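Local coordinates for CREG-like beta-barrel domain-containing protein (Agrobacterium tumefaciens, PDB 3DNH) that is of unknown function but has a CREG-like beta-barrel related to pyridoxamine 5'-phosphate oxidases, whose fold often binds FMN, at residues 82-94 against 104-116. Sequence-based numbering, arbitrary orientation.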
loop_
_atom_site.group_PDB
_atom_site.type_symbol
_atom_site.label_atom_id
_atom_site.label_comp_id
_atom_site.label_asym_id
_atom_site.label_seq_id
_atom_site.Cartn_x
_atom_site.Cartn_y
_atom_site.Cartn_z
ATOM N N ASN A 82 16.922 7.275 6.609
ATOM C CA ASN A 82 17.250 5.860 6.853
ATOM C C ASN A 82 18.089 5.319 5.709
ATOM O O ASN A 82 19.149 4.704 5.937
ATOM C CB ASN A 82 15.994 4.999 7.064
ATOM C CG ASN A 82 15.291 5.292 8.374
ATOM O OD1 ASN A 82 15.867 5.909 9.257
ATOM N ND2 ASN A 82 14.021 4.875 8.496
HETATM N N MSE A 83 17.637 5.603 4.488
HETATM C CA MSE A 83 18.334 5.209 3.272
HETATM C C MSE A 83 19.752 5.803 3.115
HETATM O O MSE A 83 20.621 5.142 2.567
HETATM C CB MSE A 83 17.469 5.510 2.044
HETATM C CG MSE A 83 16.269 4.571 1.916
HETATM SE SE MSE A 83 15.229 4.813 0.274
HETATM C CE MSE A 83 14.346 6.553 0.675
ATOM N N GLU A 84 19.989 7.021 3.617
ATOM C CA GLU A 84 21.371 7.557 3.724
ATOM C C GLU A 84 22.222 6.636 4.590
ATOM O O GLU A 84 23.326 6.263 4.217
ATOM C CB GLU A 84 21.428 8.959 4.364
ATOM C CG GLU A 84 21.275 10.164 3.447
ATOM C CD GLU A 84 21.950 10.012 2.064
ATOM O OE1 GLU A 84 23.070 10.546 1.871
ATOM O OE2 GLU A 84 21.335 9.378 1.155
ATOM N N THR A 85 21.690 6.284 5.753
ATOM C CA THR A 85 22.405 5.465 6.733
ATOM C C THR A 85 22.620 3.995 6.288
ATOM O O THR A 85 23.667 3.426 6.583
ATOM C CB THR A 85 21.736 5.548 8.134
ATOM O OG1 THR A 85 20.390 5.066 8.077
ATOM C CG2 THR A 85 21.711 6.998 8.648
ATOM N N ASP A 86 21.652 3.414 5.559
ATOM C CA ASP A 86 21.652 1.994 5.168
ATOM C C ASP A 86 20.722 1.839 3.957
ATOM O O ASP A 86 19.502 2.094 4.054
ATOM C CB ASP A 86 21.143 1.145 6.345
ATOM C CG ASP A 86 21.248 -0.366 6.108
ATOM O OD1 ASP A 86 21.138 -0.857 4.964
ATOM O OD2 ASP A 86 21.419 -1.081 7.119
ATOM N N ALA A 87 21.288 1.415 2.823
ATOM C CA ALA A 87 20.532 1.410 1.559
ATOM C C ALA A 87 19.623 0.188 1.357
ATOM O O ALA A 87 18.914 0.133 0.369
ATOM C CB ALA A 87 21.490 1.590 0.339
ATOM N N ARG A 88 19.648 -0.788 2.267
ATOM C CA ARG A 88 18.801 -1.978 2.150
ATOM C C ARG A 88 17.325 -1.606 2.332
ATOM O O ARG A 88 16.931 -1.014 3.359
ATOM C CB ARG A 88 19.205 -3.055 3.157
ATOM C CG ARG A 88 20.597 -3.593 2.903
ATOM C CD ARG A 88 20.943 -4.638 3.921
ATOM N NE ARG A 88 21.121 -4.058 5.236
ATOM C CZ ARG A 88 21.348 -4.761 6.343
ATOM N NH1 ARG A 88 21.514 -4.127 7.484
ATOM N NH2 ARG A 88 21.408 -6.090 6.312
ATOM N N ILE A 89 16.530 -1.903 1.307
ATOM C CA ILE A 89 15.090 -1.562 1.277
ATOM C C ILE A 89 14.259 -2.727 0.763
ATOM O O ILE A 89 14.800 -3.679 0.175
ATOM C CB ILE A 89 14.777 -0.299 0.391
ATOM C CG1 ILE A 89 15.101 -0.494 -1.104
ATOM C CG2 ILE A 89 15.539 0.940 0.938
ATOM C CD1 ILE A 89 14.386 0.581 -2.036
ATOM N N SER A 90 12.939 -2.649 0.983
ATOM C CA SER A 90 11.991 -3.559 0.362
ATOM C C SER A 90 10.804 -2.745 -0.160
ATOM O O SER A 90 10.397 -1.779 0.479
ATOM C CB SER A 90 11.509 -4.621 1.361
ATOM O OG SER A 90 10.605 -5.541 0.748
ATOM N N VAL A 91 10.238 -3.141 -1.306
ATOM C CA VAL A 91 8.998 -2.503 -1.800
ATOM C C VAL A 91 7.968 -3.567 -2.111
ATOM O O VAL A 91 8.337 -4.682 -2.481
ATOM C CB VAL A 91 9.214 -1.620 -3.077
ATOM C CG1 VAL A 91 10.196 -0.526 -2.814
ATOM C CG2 VAL A 91 9.715 -2.474 -4.261
ATOM N N THR A 92 6.698 -3.244 -1.895
ATOM C CA THR A 92 5.632 -4.120 -2.346
ATOM C C THR A 92 4.769 -3.321 -3.281
ATOM O O THR A 92 4.268 -2.264 -2.935
ATOM C CB THR A 92 4.825 -4.755 -1.216
ATOM O OG1 THR A 92 5.722 -5.540 -0.416
ATOM C CG2 THR A 92 3.664 -5.691 -1.769
ATOM N N LEU A 93 4.646 -3.853 -4.490
ATOM C CA LEU A 93 3.798 -3.299 -5.501
ATOM C C LEU A 93 2.526 -4.121 -5.617
ATOM O O LEU A 93 2.564 -5.361 -5.593
ATOM C CB LEU A 93 4.558 -3.269 -6.810
ATOM C CG LEU A 93 5.534 -2.110 -6.998
ATOM C CD1 LEU A 93 6.687 -2.175 -5.999
ATOM C CD2 LEU A 93 6.110 -2.205 -8.436
ATOM N N ALA A 94 1.384 -3.440 -5.739
ATOM C CA ALA A 94 0.128 -4.148 -5.951
ATOM C C ALA A 94 -0.848 -3.260 -6.727
ATOM O O ALA A 94 -0.721 -2.029 -6.638
ATOM C CB ALA A 94 -0.460 -4.576 -4.625
ATOM N N LEU A 104 -5.299 -9.250 -3.893
ATOM C CA LEU A 104 -4.481 -8.801 -4.994
ATOM C C LEU A 104 -3.213 -9.598 -5.165
ATOM O O LEU A 104 -2.696 -10.085 -4.204
ATOM C CB LEU A 104 -4.078 -7.346 -4.761
ATOM C CG LEU A 104 -5.113 -6.303 -4.392
ATOM C CD1 LEU A 104 -4.528 -4.975 -4.159
ATOM C CD2 LEU A 104 -6.151 -6.233 -5.424
ATOM N N PRO A 105 -2.682 -9.674 -6.380
ATOM C CA PRO A 105 -1.297 -10.136 -6.502
ATOM C C PRO A 105 -0.394 -9.082 -5.883
ATOM O O PRO A 105 -0.672 -7.887 -5.992
ATOM C CB PRO A 105 -1.070 -10.209 -8.012
ATOM C CG PRO A 105 -2.038 -9.238 -8.583
ATOM C CD PRO A 105 -3.263 -9.359 -7.692
ATOM N N ARG A 106 0.642 -9.510 -5.189
ATOM C CA ARG A 106 1.487 -8.597 -4.480
ATOM C C ARG A 106 2.923 -8.972 -4.795
ATOM O O ARG A 106 3.346 -10.106 -4.543
ATOM C CB ARG A 106 1.250 -8.671 -2.972
ATOM C CG ARG A 106 0.058 -7.883 -2.495
ATOM C CD ARG A 106 -1.062 -8.742 -2.072
ATOM N NE ARG A 106 -0.707 -9.596 -0.955
ATOM C CZ ARG A 106 -1.242 -10.783 -0.726
ATOM N NH1 ARG A 106 -0.845 -11.465 0.328
ATOM N NH2 ARG A 106 -2.177 -11.288 -1.542
ATOM N N LEU A 107 3.632 -8.022 -5.391
ATOM C CA LEU A 107 5.004 -8.241 -5.779
ATOM C C LEU A 107 5.937 -7.577 -4.784
ATOM O O LEU A 107 5.888 -6.352 -4.606
ATOM C CB LEU A 107 5.223 -7.762 -7.225
ATOM C CG LEU A 107 6.656 -7.654 -7.711
ATOM C CD1 LEU A 107 7.184 -9.080 -7.987
ATOM C CD2 LEU A 107 6.717 -6.804 -8.948
ATOM N N THR A 108 6.746 -8.389 -4.098
ATOM C CA THR A 108 7.749 -7.845 -3.187
ATOM C C THR A 108 9.136 -7.901 -3.828
ATOM O O THR A 108 9.567 -8.952 -4.287
ATOM C CB THR A 108 7.729 -8.556 -1.800
ATOM O OG1 THR A 108 6.445 -8.365 -1.210
ATOM C CG2 THR A 108 8.769 -7.947 -0.875
ATOM N N LEU A 109 9.817 -6.751 -3.863
ATOM C CA LEU A 109 11.166 -6.646 -4.403
ATOM C C LEU A 109 12.082 -6.152 -3.295
ATOM O O LEU A 109 11.834 -5.104 -2.701
ATOM C CB LEU A 109 11.204 -5.700 -5.614
ATOM C CG LEU A 109 10.161 -5.906 -6.738
ATOM C CD1 LEU A 109 10.211 -4.727 -7.701
ATOM C CD2 LEU A 109 10.450 -7.201 -7.514
ATOM N N VAL A 110 13.115 -6.943 -3.000
ATOM C CA VAL A 110 14.077 -6.619 -1.965
ATOM C C VAL A 110 15.404 -6.253 -2.615
ATOM O O VAL A 110 15.852 -6.954 -3.504
ATOM C CB VAL A 110 14.210 -7.789 -0.973
ATOM C CG1 VAL A 110 15.286 -7.510 0.070
ATOM C CG2 VAL A 110 12.851 -8.091 -0.341
ATOM N N GLY A 111 16.039 -5.166 -2.173
ATOM C CA GLY A 111 17.366 -4.806 -2.716
ATOM C C GLY A 111 17.953 -3.545 -2.126
ATOM O O GLY A 111 17.789 -3.285 -0.933
ATOM N N ARG A 112 18.664 -2.770 -2.950
ATOM C CA ARG A 112 19.279 -1.512 -2.487
ATOM C C ARG A 112 18.714 -0.287 -3.186
ATOM O O ARG A 112 18.351 -0.342 -4.356
ATOM C CB ARG A 112 20.812 -1.558 -2.568
ATOM C CG ARG A 112 21.425 -2.498 -1.539
ATOM C CD ARG A 112 22.898 -2.773 -1.762
ATOM N NE ARG A 112 23.325 -3.734 -0.745
ATOM C CZ ARG A 112 23.644 -3.428 0.516
ATOM N NH1 ARG A 112 23.960 -4.406 1.360
ATOM N NH2 ARG A 112 23.656 -2.161 0.939
ATOM N N ALA A 113 18.561 0.796 -2.417
ATOM C CA ALA A 113 18.158 2.085 -2.938
ATOM C C ALA A 113 19.410 2.807 -3.396
ATOM O O ALA A 113 20.177 3.329 -2.554
ATOM C CB ALA A 113 17.484 2.879 -1.853
ATOM N N ASP A 114 19.616 2.842 -4.713
ATOM C CA ASP A 114 20.731 3.519 -5.319
ATOM C C ASP A 114 20.280 4.922 -5.710
ATOM O O ASP A 114 19.337 5.104 -6.484
ATOM C CB ASP A 114 21.179 2.786 -6.590
ATOM C CG ASP A 114 21.950 1.510 -6.314
ATOM O OD1 ASP A 114 22.685 1.445 -5.309
ATOM O OD2 ASP A 114 21.847 0.551 -7.118
ATOM N N ARG A 115 21.000 5.916 -5.238
ATOM C CA ARG A 115 20.726 7.274 -5.646
ATOM C C ARG A 115 21.018 7.499 -7.144
ATOM O O ARG A 115 22.097 7.161 -7.651
ATOM C CB ARG A 115 21.532 8.205 -4.755
ATOM C CG ARG A 115 20.936 9.557 -4.659
ATOM C CD ARG A 115 19.963 9.712 -3.504
ATOM N NE ARG A 115 19.990 11.140 -3.256
ATOM C CZ ARG A 115 20.777 11.731 -2.366
ATOM N NH1 ARG A 115 21.544 11.011 -1.566
ATOM N NH2 ARG A 115 20.770 13.046 -2.261
ATOM N N ILE A 116 20.022 8.011 -7.865
ATOM C CA ILE A 116 20.202 8.366 -9.256
ATOM C C ILE A 116 21.129 9.601 -9.348
ATOM O O ILE A 116 20.855 10.619 -8.707
ATOM C CB ILE A 116 18.837 8.603 -9.935
ATOM C CG1 ILE A 116 18.069 7.261 -10.059
ATOM C CG2 ILE A 116 19.003 9.255 -11.314
ATOM C CD1 ILE A 116 16.702 7.369 -10.688
HETATM O O HOH W 1 20.398 5.304 -0.559
#
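Arg88 and Arg112 lie side by side, their guanidinium planes only 6° apart, with Arg88 CG over one face of the Arg112 group, 3.8 Å from its NH1. Long aliphatic stems suit both to this partly exposed face, packing together while the charged heads find partners. Asp86 holds the Arg88 head flat: NE and NH1 meet the syn lone pairs of OD1 and OD2, and OD1 also accepts the backbone N of Arg88 in an Asx turn. This carboxylate probably eases the proximity of the two positive charges. On the opposite face Ile89 forms a hydrogen-bonded pair with the extended Gly111, Ile89 N to Gly111 O at 2.9 Å and Gly111 N to Ile89 O at 3.0 Å. With CG1 between backbone N and carbonyl carbon (chi1 64°), Ile89 carries CD1 to the small Ala113 CB (3.9 Å), which also receives SE of Met83, modelled as selenomethionine (3.7 Å). Seven backbone hydrogen bonds join strands 88-93 and 106-115, antiparallel at 162°, in a barrel consistent with the FMN-binding, pyridoxamine 5'-phosphate oxidase-like family. Val91 CG2 packs on Leu109 CB at 3.8 Å. The face shared with Arg88 and Arg112 carries Ser90, Thr92 and Thr108, small hydroxyl residues that hydrogen-bond Thr56 of the second subunit, whose Tyr53 makes a cation-pi contact with Arg88. At the exposed end, Glu84 OE2 salt-bridges Arg115 NH1 (3.2 Å).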